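Local coordinates for mRNA export factor GLE1 (Saccharomyces cerevisiae, PDB 6B4E), which serves as a nuclear pore component in mRNA export, with enzyme activator activity, its C-terminal helical part being the region that interacts with NUP42, DBP5 and GFD1, at residues A[207-210]-A[211-215]; A[190-193]-A[194-197]; A[149-152]-A[153-157]; A[278-281]-A[282-285]; A[263-266]-A[267-270]. All blocks are in the same frame, centred on the assembly; numbering follows the deposited sequence. Where two conformers were deposited one is given.

Interaction 1. Residues A[207-210]-A[211-215]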
loop_
_atom_site.group_PDB
_atom_site.type_symbol
_atom_site.label_atom_id
_atom_site.label_comp_id
_atom_site.label_asym_id
_atom_site.label_seq_id
_atom_site.Cartn_x
_atom_site.Cartn_y
_atom_site.Cartn_z
ATOM N N LEU A 207 -9.353 -3.289 -1.971
ATOM C CA LEU A 207 -7.972 -3.440 -2.414
ATOM C C LEU A 207 -7.144 -4.222 -1.407
ATOM O O LEU A 207 -6.155 -4.858 -1.790
ATOM C CB LEU A 207 -7.353 -2.070 -2.669
ATOM C CG LEU A 207 -8.082 -1.212 -3.712
ATOM C CD1 LEU A 207 -7.235 0.001 -4.047
ATOM C CD2 LEU A 207 -8.408 -2.004 -4.970
ATOM N N SER A 208 -7.526 -4.182 -0.121
ATOM C CA SER A 208 -6.916 -5.053 0.873
ATOM C C SER A 208 -7.320 -6.499 0.662
ATOM O O SER A 208 -6.498 -7.399 0.854
ATOM C CB SER A 208 -7.295 -4.626 2.296
ATOM O OG SER A 208 -6.464 -3.581 2.763
ATOM N N TRP A 209 -8.588 -6.755 0.308
ATOM C CA TRP A 209 -8.960 -8.115 -0.059
ATOM C C TRP A 209 -8.071 -8.622 -1.194
ATOM O O TRP A 209 -7.537 -9.733 -1.114
ATOM C CB TRP A 209 -10.447 -8.203 -0.445
ATOM C CG TRP A 209 -10.858 -9.616 -0.744
ATOM C CD1 TRP A 209 -10.655 -10.292 -1.912
ATOM C CD2 TRP A 209 -11.541 -10.532 0.128
ATOM N NE1 TRP A 209 -11.140 -11.562 -1.821
ATOM C CE2 TRP A 209 -11.686 -11.745 -0.579
ATOM C CE3 TRP A 209 -12.023 -10.451 1.431
ATOM C CZ2 TRP A 209 -12.290 -12.868 -0.027
ATOM C CZ3 TRP A 209 -12.634 -11.572 1.980
ATOM C CH2 TRP A 209 -12.763 -12.764 1.250
ATOM N N HIS A 210 -7.826 -7.788 -2.219
ATOM C CA HIS A 210 -7.020 -8.233 -3.359
ATOM C C HIS A 210 -5.632 -8.673 -2.918
ATOM O O HIS A 210 -5.099 -9.672 -3.415
ATOM C CB HIS A 210 -6.848 -7.125 -4.403
ATOM C CG HIS A 210 -8.111 -6.702 -5.085
ATOM N ND1 HIS A 210 -9.189 -7.544 -5.258
ATOM C CD2 HIS A 210 -8.456 -5.524 -5.653
ATOM C CE1 HIS A 210 -10.156 -6.892 -5.883
ATOM N NE2 HIS A 210 -9.732 -5.667 -6.146
ATOM N N ILE A 211 -5.012 -7.910 -2.019
ATOM C CA ILE A 211 -3.654 -8.226 -1.585
ATOM C C ILE A 211 -3.604 -9.599 -0.947
ATOM O O ILE A 211 -2.751 -10.427 -1.291
ATOM C CB ILE A 211 -3.135 -7.157 -0.607
ATOM C CG1 ILE A 211 -2.958 -5.829 -1.334
ATOM C CG2 ILE A 211 -1.798 -7.607 0.019
ATOM C CD1 ILE A 211 -2.706 -4.647 -0.414
ATOM N N LEU A 212 -4.493 -9.847 0.023
ATOM C CA LEU A 212 -4.458 -11.107 0.751
ATOM C C LEU A 212 -4.802 -12.269 -0.167
ATOM O O LEU A 212 -4.152 -13.318 -0.115
ATOM C CB LEU A 212 -5.416 -11.048 1.948
ATOM C CG LEU A 212 -4.818 -10.473 3.250
ATOM C CD1 LEU A 212 -4.344 -9.037 3.077
ATOM C CD2 LEU A 212 -5.809 -10.568 4.405
ATOM N N ALA A 213 -5.838 -12.106 -0.996
ATOM C CA ALA A 213 -6.244 -13.175 -1.898
ATOM C C ALA A 213 -5.139 -13.517 -2.881
ATOM O O ALA A 213 -4.885 -14.692 -3.152
ATOM C CB ALA A 213 -7.512 -12.777 -2.657
ATOM N N ARG A 214 -4.508 -12.499 -3.464
ATOM C CA ARG A 214 -3.521 -12.742 -4.511
ATOM C C ARG A 214 -2.264 -13.393 -3.958
ATOM O O ARG A 214 -1.655 -14.241 -4.625
ATOM C CB ARG A 214 -3.184 -11.429 -5.211
ATOM C CG ARG A 214 -4.358 -10.956 -6.069
ATOM C CD ARG A 214 -4.204 -9.532 -6.546
ATOM N NE ARG A 214 -5.405 -9.148 -7.273
ATOM C CZ ARG A 214 -5.663 -7.941 -7.753
ATOM N NH1 ARG A 214 -4.782 -6.960 -7.642
ATOM N NH2 ARG A 214 -6.826 -7.721 -8.349
ATOM N N ILE A 215 -1.834 -12.980 -2.766
ATOM C CA ILE A 215 -0.701 -13.642 -2.134
ATOM C C ILE A 215 -1.054 -15.087 -1.808
ATOM O O ILE A 215 -0.261 -16.000 -2.051
ATOM C CB ILE A 215 -0.246 -12.854 -0.888
ATOM C CG1 ILE A 215 0.356 -11.508 -1.320
ATOM C CG2 ILE A 215 0.785 -13.656 -0.110
ATOM C CD1 ILE A 215 0.743 -10.584 -0.162
#
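W209 O takes the amide of A213 and H210 O that of R214, both at 2.9 Å, the i to i+4 bonds of a regular α-helix, here helix 206-216 of the GLE1-like domain. On one side of this helix the imidazole of H210 and the guanidinium of R214 lie flat on each other, their planes 3° apart and their centres 4.3 Å apart. The overlap is offset: R214 NH2 sits over the rim of the imidazole, 3.6 Å above its plane, while H210 CB lies over the centre of the guanidinium. Both side chains leave the backbone with CG anti to the carbonyl carbon (chi1 -65° for H210), and R214 then runs extended to NE, which brings the two flat groups level one turn apart. NH1 of R214 bonds to I141 O and NE pairs with an acidic side chain of the partner protein's chain, whose backbone is also hydrogen-bonded to H210 ND1. A methionine in place of R214 would probably leave that acidic group without its mate and strip the imidazole of the flat group stacked on it. L212 packs on W234 of helix 225-264. Small A213 suits its place beside the indole, which it meets obliquely: its CB comes within 3.9 Å of W209 NE1, which donates to the partner's backbone.

Interaction 2. Residues A[190-193]-A[194-197]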
loop_
_atom_site.group_PDB
_atom_site.type_symbol
_atom_site.label_atom_id
_atom_site.label_comp_id
_atom_site.label_asym_id
_atom_site.label_seq_id
_atom_site.Cartn_x
_atom_site.Cartn_y
_atom_site.Cartn_z
ATOM N N GLN A 190 -12.243 5.833 6.255
ATOM C CA GLN A 190 -13.364 6.427 5.541
ATOM C C GLN A 190 -12.986 7.815 5.058
ATOM O O GLN A 190 -12.198 8.524 5.687
ATOM C CB GLN A 190 -14.608 6.537 6.419
ATOM C CG GLN A 190 -15.075 5.224 7.017
ATOM C CD GLN A 190 -15.705 4.316 5.988
ATOM O OE1 GLN A 190 -16.273 4.781 5.000
ATOM N NE2 GLN A 190 -15.609 3.017 6.209
ATOM N N LEU A 191 -13.583 8.210 3.947
ATOM C CA LEU A 191 -13.391 9.560 3.480
ATOM C C LEU A 191 -13.879 10.546 4.538
ATOM O O LEU A 191 -14.859 10.289 5.241
ATOM C CB LEU A 191 -14.149 9.791 2.169
ATOM C CG LEU A 191 -13.626 9.088 0.923
ATOM C CD1 LEU A 191 -14.572 9.342 -0.245
ATOM C CD2 LEU A 191 -12.215 9.579 0.606
ATOM N N PRO A 192 -13.224 11.692 4.660
ATOM C CA PRO A 192 -13.781 12.777 5.472
ATOM C C PRO A 192 -15.180 13.173 5.016
ATOM O O PRO A 192 -15.584 12.951 3.872
ATOM C CB PRO A 192 -12.787 13.931 5.262
ATOM C CG PRO A 192 -11.555 13.306 4.737
ATOM C CD PRO A 192 -11.950 12.066 4.018
ATOM N N GLN A 193 -15.917 13.794 5.941
ATOM C CA GLN A 193 -17.293 14.198 5.683
ATOM C C GLN A 193 -17.423 15.119 4.471
ATOM O O GLN A 193 -18.502 15.186 3.873
ATOM C CB GLN A 193 -17.854 14.891 6.923
ATOM C CG GLN A 193 -17.169 16.215 7.247
ATOM C CD GLN A 193 -17.606 16.806 8.577
ATOM O OE1 GLN A 193 -17.895 16.081 9.529
ATOM N NE2 GLN A 193 -17.649 18.131 8.648
ATOM N N GLU A 194 -16.350 15.819 4.095
ATOM C CA GLU A 194 -16.415 16.795 3.014
ATOM C C GLU A 194 -16.505 16.147 1.641
ATOM O O GLU A 194 -16.905 16.817 0.683
ATOM C CB GLU A 194 -15.183 17.704 3.043
ATOM C CG GLU A 194 -15.164 18.724 4.171
ATOM C CD GLU A 194 -14.969 18.096 5.542
ATOM O OE1 GLU A 194 -15.475 18.672 6.529
ATOM O OE2 GLU A 194 -14.305 17.032 5.637
ATOM N N PHE A 195 -16.113 14.875 1.527
ATOM C CA PHE A 195 -16.083 14.156 0.263
ATOM C C PHE A 195 -16.993 12.936 0.222
ATOM O O PHE A 195 -17.379 12.516 -0.874
ATOM C CB PHE A 195 -14.650 13.688 -0.043
ATOM C CG PHE A 195 -13.631 14.798 -0.056
ATOM C CD1 PHE A 195 -13.191 15.341 -1.253
ATOM C CD2 PHE A 195 -13.109 15.294 1.130
ATOM C CE1 PHE A 195 -12.252 16.359 -1.266
ATOM C CE2 PHE A 195 -12.171 16.309 1.122
ATOM C CZ PHE A 195 -11.743 16.842 -0.076
ATOM N N ILE A 196 -17.367 12.377 1.377
ATOM C CA ILE A 196 -17.898 11.017 1.426
ATOM C C ILE A 196 -19.238 10.893 0.704
ATOM O O ILE A 196 -19.570 9.814 0.195
ATOM C CB ILE A 196 -17.998 10.554 2.897
ATOM C CG1 ILE A 196 -18.185 9.030 2.968
ATOM C CG2 ILE A 196 -19.107 11.302 3.611
ATOM C CD1 ILE A 196 -17.760 8.394 4.288
ATOM N N THR A 197 -20.024 11.970 0.640
ATOM C CA THR A 197 -21.276 11.914 -0.109
ATOM C C THR A 197 -21.058 12.145 -1.601
ATOM O O THR A 197 -21.857 11.674 -2.418
ATOM C CB THR A 197 -22.270 12.945 0.432
ATOM O OG1 THR A 197 -21.789 14.266 0.163
ATOM C CG2 THR A 197 -22.455 12.768 1.939
#
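L191 lays its CB against CB of I196, 4.0 Å away, and I196 stretches its CD1 back along the chain to within 3.6 Å of L191 O. That reach follows from the first torsion of I196, which places CG1 opposite the backbone N (chi1 -165°) and turns the branch toward the incoming chain. CD1 also approaches Q190 OE1, at the solvent side. Between these side chains the backbone folds into a type I β-turn over P192, Q193, E194 and F195, closed by F195 N bonding to P192 O at 3.1 Å; the donor stands above the carbonyl plane. I196 N adds a weak second bond to the same oxygen. P192, as first residue, offers its carbonyl to the turn, and its ring keeps the incoming chain extended (phi -56°). Its CB meets E194 OE2 at 3.5 Å. At the outer corner two polar residues face water: the Q193 amide, poorly ordered, makes a weak bond from NE2 to E194 OE1 at 3.1 Å, the planes of amide and carboxylate turned 32° apart. On the inner side L191 rests on L116 and V120 of helix 108-121, and F195, in one of its two conformers, touches V120 and Q121.

Interaction 3. Residues A[149-152]-A[153-157]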
loop_
_atom_site.group_PDB
_atom_site.type_symbol
_atom_site.label_atom_id
_atom_site.label_comp_id
_atom_site.label_asym_id
_atom_site.label_seq_id
_atom_site.Cartn_x
_atom_site.Cartn_y
_atom_site.Cartn_z
ATOM N N THR A 149 16.936 -14.159 -10.291
ATOM C CA THR A 149 17.617 -13.420 -11.345
ATOM C C THR A 149 17.689 -11.935 -11.002
ATOM O O THR A 149 16.899 -11.413 -10.213
ATOM C CB THR A 149 16.906 -13.599 -12.690
ATOM O OG1 THR A 149 15.646 -12.921 -12.666
ATOM C CG2 THR A 149 16.689 -15.077 -12.998
ATOM N N GLU A 150 18.657 -11.252 -11.621
ATOM C CA GLU A 150 18.837 -9.824 -11.372
ATOM C C GLU A 150 17.606 -9.034 -11.802
ATOM O O GLU A 150 17.173 -8.109 -11.101
ATOM C CB GLU A 150 20.084 -9.311 -12.101
ATOM C CG GLU A 150 20.212 -7.785 -12.117
ATOM C CD GLU A 150 21.560 -7.306 -12.635
ATOM O OE1 GLU A 150 22.146 -7.995 -13.502
ATOM O OE2 GLU A 150 22.030 -6.243 -12.173
ATOM N N LYS A 151 17.021 -9.397 -12.945
ATOM C CA LYS A 151 15.837 -8.694 -13.431
ATOM C C LYS A 151 14.661 -8.864 -12.476
ATOM O O LYS A 151 13.895 -7.926 -12.248
ATOM C CB LYS A 151 15.460 -9.205 -14.822
ATOM C CG LYS A 151 14.195 -8.593 -15.393
ATOM C CD LYS A 151 14.300 -7.085 -15.451
ATOM C CE LYS A 151 13.094 -6.480 -16.127
ATOM N NZ LYS A 151 13.145 -4.997 -16.095
ATOM N N GLY A 152 14.488 -10.061 -11.923
ATOM C CA GLY A 152 13.402 -10.270 -10.976
ATOM C C GLY A 152 13.561 -9.438 -9.717
ATOM O O GLY A 152 12.605 -8.813 -9.246
ATOM N N ARG A 153 14.773 -9.418 -9.157
ATOM C CA ARG A 153 15.069 -8.563 -8.011
ATOM C C ARG A 153 14.628 -7.132 -8.272
ATOM O O ARG A 153 13.929 -6.520 -7.459
ATOM C CB ARG A 153 16.569 -8.598 -7.710
ATOM C CG ARG A 153 17.049 -9.891 -7.119
ATOM C CD ARG A 153 16.959 -9.840 -5.622
ATOM N NE ARG A 153 17.406 -11.089 -5.022
ATOM C CZ ARG A 153 17.867 -11.198 -3.785
ATOM N NH1 ARG A 153 17.961 -10.125 -3.007
ATOM N NH2 ARG A 153 18.252 -12.379 -3.325
ATOM N N GLN A 154 15.021 -6.590 -9.421
ATOM C CA GLN A 154 14.672 -5.217 -9.762
ATOM C C GLN A 154 13.158 -5.017 -9.791
ATOM O O GLN A 154 12.642 -4.021 -9.270
ATOM C CB GLN A 154 15.295 -4.874 -11.110
ATOM C CG GLN A 154 15.612 -3.408 -11.304
ATOM C CD GLN A 154 16.618 -3.183 -12.417
ATOM O OE1 GLN A 154 17.389 -4.077 -12.770
ATOM N NE2 GLN A 154 16.609 -1.983 -12.980
ATOM N N ASN A 155 12.432 -5.941 -10.431
ATOM C CA ASN A 155 10.985 -5.796 -10.536
ATOM C C ASN A 155 10.352 -5.731 -9.156
ATOM O O ASN A 155 9.407 -4.962 -8.936
ATOM C CB ASN A 155 10.392 -6.956 -11.342
ATOM C CG ASN A 155 10.680 -6.853 -12.835
ATOM O OD1 ASN A 155 10.894 -5.764 -13.362
ATOM N ND2 ASN A 155 10.672 -7.992 -13.520
ATOM N N MET A 156 10.868 -6.523 -8.215
ATOM C CA MET A 156 10.285 -6.595 -6.881
ATOM C C MET A 156 10.731 -5.455 -5.974
ATOM O O MET A 156 10.413 -5.485 -4.785
ATOM C CB MET A 156 10.606 -7.952 -6.234
ATOM C CG MET A 156 9.877 -9.149 -6.864
ATOM S SD MET A 156 8.079 -8.911 -6.997
ATOM C CE MET A 156 7.631 -8.803 -5.267
ATOM N N GLY A 157 11.452 -4.461 -6.491
ATOM C CA GLY A 157 11.756 -3.252 -5.744
ATOM C C GLY A 157 13.040 -3.265 -4.934
ATOM O O GLY A 157 13.224 -2.382 -4.082
#
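K151 and N155 meet one turn apart on the short helix 150-155, their side chains passing at a slant. K151 bends at its second torsion (chi2 57°), which swings CE and NZ to 3.6 Å from N155 OD1, but without a hydrogen bond; the carboxamide oxygen, buried here, has no partner in the model. N155 holds its CG close over K151 O, at 3.4 Å. On another side R153 sets CG against T149 O at 3.5 Å and then turns outward, NE bonding to I147 O and the guanidinium making cation-π contacts with W158 and W166. T149 N-caps the helix: its OG1, in one of two conformers, accepts the amide of G152 at 3.2 Å and also bonds to E146; threonine suits this place because its short hydroxyl reaches an amide of the first turn. At the other end a Schellman motif stops the helix, W158 N bonding to R153 O and G157 N to Q154 O; G157, the C′ residue, has positive phi, where a side chain would be jammed against the preceding carbonyl O. M156 packs on F139, F143, C145 and I147 from the loops, while K151 lies on W12, and N155 on F11, W12 and K15, of helix 4-30.

Interaction 4. Residues A[278-281]-A[282-285]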
loop_
_atom_site.group_PDB
_atom_site.type_symbol
_atom_site.label_atom_id
_atom_site.label_comp_id
_atom_site.label_asym_id
_atom_site.label_seq_id
_atom_site.Cartn_x
_atom_site.Cartn_y
_atom_site.Cartn_z
ATOM N N ILE A 278 1.942 -15.133 15.407
ATOM C CA ILE A 278 1.671 -14.510 16.706
ATOM C C ILE A 278 0.441 -13.605 16.627
ATOM O O ILE A 278 -0.374 -13.562 17.566
ATOM C CB ILE A 278 2.917 -13.734 17.183
ATOM C CG1 ILE A 278 4.039 -14.728 17.543
ATOM C CG2 ILE A 278 2.577 -12.805 18.336
ATOM C CD1 ILE A 278 3.731 -15.647 18.699
ATOM N N LEU A 279 0.297 -12.862 15.517
ATOM C CA LEU A 279 -0.883 -12.017 15.323
ATOM C C LEU A 279 -2.145 -12.862 15.209
ATOM O O LEU A 279 -3.191 -12.525 15.798
ATOM C CB LEU A 279 -0.718 -11.144 14.082
ATOM C CG LEU A 279 0.367 -10.068 14.171
ATOM C CD1 LEU A 279 0.632 -9.399 12.867
ATOM C CD2 LEU A 279 0.014 -8.988 15.207
ATOM N N LEU A 280 -2.072 -13.964 14.450
ATOM C CA LEU A 280 -3.207 -14.879 14.391
ATOM C C LEU A 280 -3.583 -15.340 15.794
ATOM O O LEU A 280 -4.763 -15.357 16.162
ATOM C CB LEU A 280 -2.871 -16.089 13.514
ATOM C CG LEU A 280 -3.876 -17.263 13.559
ATOM C CD1 LEU A 280 -4.950 -17.073 12.536
ATOM C CD2 LEU A 280 -3.205 -18.620 13.382
ATOM N N GLU A 281 -2.584 -15.716 16.592
ATOM C CA GLU A 281 -2.848 -16.219 17.933
ATOM C C GLU A 281 -3.490 -15.164 18.823
ATOM O O GLU A 281 -4.350 -15.486 19.655
ATOM C CB GLU A 281 -1.556 -16.726 18.573
ATOM C CG GLU A 281 -0.998 -17.959 17.912
ATOM C CD GLU A 281 0.410 -18.327 18.393
ATOM O OE1 GLU A 281 0.981 -17.621 19.272
ATOM O OE2 GLU A 281 0.928 -19.344 17.891
ATOM N N ALA A 282 -3.065 -13.912 18.697
ATOM C CA ALA A 282 -3.671 -12.854 19.495
ATOM C C ALA A 282 -5.143 -12.686 19.145
ATOM O O ALA A 282 -5.978 -12.461 20.025
ATOM C CB ALA A 282 -2.905 -11.547 19.272
ATOM N N TRP A 283 -5.467 -12.771 17.854
ATOM C CA TRP A 283 -6.854 -12.679 17.410
ATOM C C TRP A 283 -7.656 -13.859 17.918
ATOM O O TRP A 283 -8.788 -13.701 18.401
ATOM C CB TRP A 283 -6.878 -12.618 15.889
ATOM C CG TRP A 283 -8.223 -12.715 15.242
ATOM C CD1 TRP A 283 -9.350 -12.000 15.548
ATOM C CD2 TRP A 283 -8.562 -13.554 14.149
ATOM N NE1 TRP A 283 -10.381 -12.354 14.701
ATOM C CE2 TRP A 283 -9.919 -13.314 13.837
ATOM C CE3 TRP A 283 -7.852 -14.496 13.395
ATOM C CZ2 TRP A 283 -10.573 -13.985 12.816
ATOM C CZ3 TRP A 283 -8.505 -15.158 12.387
ATOM C CH2 TRP A 283 -9.854 -14.904 12.102
ATOM N N GLN A 284 -7.079 -15.060 17.812
ATOM C CA GLN A 284 -7.747 -16.251 18.326
ATOM C C GLN A 284 -7.998 -16.157 19.816
ATOM O O GLN A 284 -8.898 -16.828 20.333
ATOM C CB GLN A 284 -6.907 -17.483 17.996
ATOM C CG GLN A 284 -6.934 -17.812 16.528
ATOM C CD GLN A 284 -5.961 -18.929 16.177
ATOM O OE1 GLN A 284 -4.917 -19.100 16.828
ATOM N NE2 GLN A 284 -6.305 -19.703 15.166
ATOM N N ASN A 285 -7.186 -15.386 20.537
ATOM C CA ASN A 285 -7.362 -15.171 21.965
ATOM C C ASN A 285 -8.111 -13.881 22.267
ATOM O O ASN A 285 -8.019 -13.371 23.380
ATOM C CB ASN A 285 -5.996 -15.177 22.668
ATOM C CG ASN A 285 -6.097 -15.431 24.156
ATOM O OD1 ASN A 285 -7.069 -16.005 24.636
ATOM N ND2 ASN A 285 -5.089 -14.966 24.916
#
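L280 is the hub of the dense part of this contact, with W283 and Q284 against its isobutyl group on the last turn of helix 271-284. Its CG stands opposite the backbone N (chi1 169°), a torsion that leans the branch toward the end of the helix. From there CD1 meets the six-membered part of the W283 indole at its edge and in its plane, 4.0 Å from CE3. The other methyl, CD2, lies 3.7 Å from Q284 NE2, and CG lies at the same distance from Q284 CD, where the extended glutamine runs across the leucine. Beneath them Q284 N bonds straight to L280 O at 2.9 Å. Replacing L280 by an alanine is likely to open a gap along the indole edge and remove the support of the glutamine amide. Helix 225-264 backs the dense part through W283, on L243 and S251, and also holds L279, on W235 and D236.

The solvent side is looser: I278 and N285 are exposed and E281 partly so, with few side-chain contacts. E281 carries an extended chain, whose nearest approach is its CB at A282 N. At N285, where helical backbone angles end, the backbone N bonds to E281 O at 3.0 Å, a bent bond of 134°. The side-chain contact is thus apolar leucine against an indole edge and the flat amide of a glutamine: dispersion, not polar bonding, joins the side chains, while the hydrogen bonds of the contact are the main chain's.

Interaction 5. Residues A[263-266]-A[267-270]; sequences SRMA and EKKY
M265 and K268 cross with their side-chain ends together, CE of the methionine 3.9 Å from CE of the lysine. M265 curls back on itself, its first three torsions all close to -60° (chi3 -64°), which folds the methyl in beside the turn instead of sending it straight out. The same methyl comes obliquely to the ring of Y270, 4.1 Å from CE2. K268 is bent at its second torsion, and its CB lies over the centre of the tyrosine ring, 3.4 Å above the plane, as a CH-π contact; beyond this, its extended end leads the ammonium outward to solvent. A long flexible thioether suits M265, the buried member of the group, since it can touch an aliphatic chain and a ring at once, and it also packs on F228 of helix 225-264. Y270 in turn touches N225 of that helix.

The backbone beneath has two i to i+3 bonds across the turn: K268 N to M265 O at 3.0 Å, and K269 N to A266 O at 3.1 Å, each donor standing above its carbonyl plane. K269 takes a left-handed conformation (phi 47°), which ends the 3-10 turn; its side chain is exposed. One water accepts from Y270 N and donates to M265 O at 2.7 Å, while another joins R264 O to E267 N. Helix 225-264 ends just before this short 3-10 segment, and Y270 stands at the N-cap position of helix 271-284, so this is a short 3-10 connection joining consecutive helices, probably of helical-hairpin kind.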
loop_
_atom_site.group_PDB
_atom_site.type_symbol
_atom_site.label_atom_id
_atom_site.label_comp_id
_atom_site.label_asym_id
_atom_site.label_seq_id
_atom_site.Cartn_x
_atom_site.Cartn_y
_atom_site.Cartn_z
ATOM N N SER A 263 2.026 -22.227 7.932
ATOM C CA SER A 263 2.307 -23.653 8.107
ATOM C C SER A 263 3.021 -24.223 6.891
ATOM O O SER A 263 3.968 -25.012 7.022
ATOM C CB SER A 263 1.012 -24.439 8.356
ATOM O OG SER A 263 0.576 -24.353 9.697
ATOM N N ARG A 264 2.564 -23.855 5.694
ATOM C CA ARG A 264 3.123 -24.430 4.480
ATOM C C ARG A 264 4.569 -24.015 4.255
ATOM O O ARG A 264 5.299 -24.731 3.563
ATOM C CB ARG A 264 2.267 -24.027 3.278
ATOM C CG ARG A 264 0.863 -24.616 3.309
ATOM C CD ARG A 264 0.871 -26.094 3.009
ATOM N NE ARG A 264 1.360 -26.370 1.662
ATOM C CZ ARG A 264 0.598 -26.379 0.573
ATOM N NH1 ARG A 264 1.139 -26.648 -0.604
ATOM N NH2 ARG A 264 -0.699 -26.121 0.658
ATOM N N MET A 265 4.992 -22.876 4.817
ATOM C CA MET A 265 6.353 -22.370 4.674
ATOM C C MET A 265 7.176 -22.551 5.943
ATOM O O MET A 265 8.220 -21.914 6.084
ATOM C CB MET A 265 6.339 -20.887 4.294
ATOM C CG MET A 265 5.444 -20.514 3.112
ATOM S SD MET A 265 5.830 -21.415 1.583
ATOM C CE MET A 265 7.466 -20.829 1.255
ATOM N N ALA A 266 6.716 -23.395 6.879
ATOM C CA ALA A 266 7.284 -23.405 8.227
ATOM C C ALA A 266 8.763 -23.755 8.233
ATOM O O ALA A 266 9.508 -23.260 9.083
ATOM C CB ALA A 266 6.520 -24.392 9.108
ATOM N N GLU A 267 9.210 -24.612 7.317
ATOM C CA GLU A 267 10.609 -25.029 7.345
ATOM C C GLU A 267 11.561 -23.916 6.932
ATOM O O GLU A 267 12.763 -24.005 7.232
ATOM C CB GLU A 267 10.802 -26.251 6.455
ATOM C CG GLU A 267 10.198 -27.490 7.061
ATOM C CD GLU A 267 10.705 -27.755 8.465
ATOM O OE1 GLU A 267 11.940 -27.791 8.653
ATOM O OE2 GLU A 267 9.865 -27.900 9.381
ATOM N N LYS A 268 11.064 -22.867 6.273
ATOM C CA LYS A 268 11.906 -21.720 5.948
ATOM C C LYS A 268 12.255 -20.894 7.181
ATOM O O LYS A 268 13.225 -20.133 7.141
ATOM C CB LYS A 268 11.219 -20.801 4.936
ATOM C CG LYS A 268 10.686 -21.476 3.679
ATOM C CD LYS A 268 11.772 -21.819 2.685
ATOM C CE LYS A 268 11.150 -22.228 1.358
ATOM N NZ LYS A 268 12.128 -22.880 0.452
ATOM N N LYS A 269 11.486 -21.036 8.265
ATOM C CA LYS A 269 11.647 -20.248 9.491
ATOM C C LYS A 269 11.780 -18.765 9.168
ATOM O O LYS A 269 12.701 -18.078 9.615
ATOM C CB LYS A 269 12.828 -20.736 10.324
ATOM C CG LYS A 269 12.601 -22.105 10.969
ATOM C CD LYS A 269 13.660 -22.367 12.045
ATOM C CE LYS A 269 13.509 -23.714 12.742
ATOM N NZ LYS A 269 13.960 -24.852 11.905
ATOM N N TYR A 270 10.848 -18.281 8.354
ATOM C CA TYR A 270 10.783 -16.860 8.043
ATOM C C TYR A 270 10.376 -16.094 9.293
ATOM O O TYR A 270 9.375 -16.439 9.940
ATOM C CB TYR A 270 9.774 -16.612 6.933
ATOM C CG TYR A 270 10.170 -17.091 5.540
ATOM C CD1 TYR A 270 11.481 -17.015 5.090
ATOM C CD2 TYR A 270 9.202 -17.571 4.652
ATOM C CE1 TYR A 270 11.824 -17.416 3.810
ATOM C CE2 TYR A 270 9.549 -17.986 3.365
ATOM C CZ TYR A 270 10.865 -17.902 2.956
ATOM O OH TYR A 270 11.243 -18.302 1.691
HETATM O O HOH W 1 8.278 -25.357 4.499
HETATM O O HOH W 2 8.425 -19.760 7.740
#

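How the interactions relate
Along the chain the five contacts follow in series, 149-157, 190-197, 207-215, 263-270 and 278-285, each a local contact within one continuous stretch; none nests in or crosses another. Interaction 3 is a short helix between long loops. Interaction 2 closes a turn in the loop between helix 169-188 and helix 206-216, and lies across the chain's centre from interaction 3, their centres 39 Å apart. Interaction 1, on helix 206-216, is the most central and joins the helical body to the partner protein. Interaction 5 links helix 225-264 to helix 271-284, where interaction 4 forms the last turn; their centres are 18 Å apart on the same side of the chain's centre.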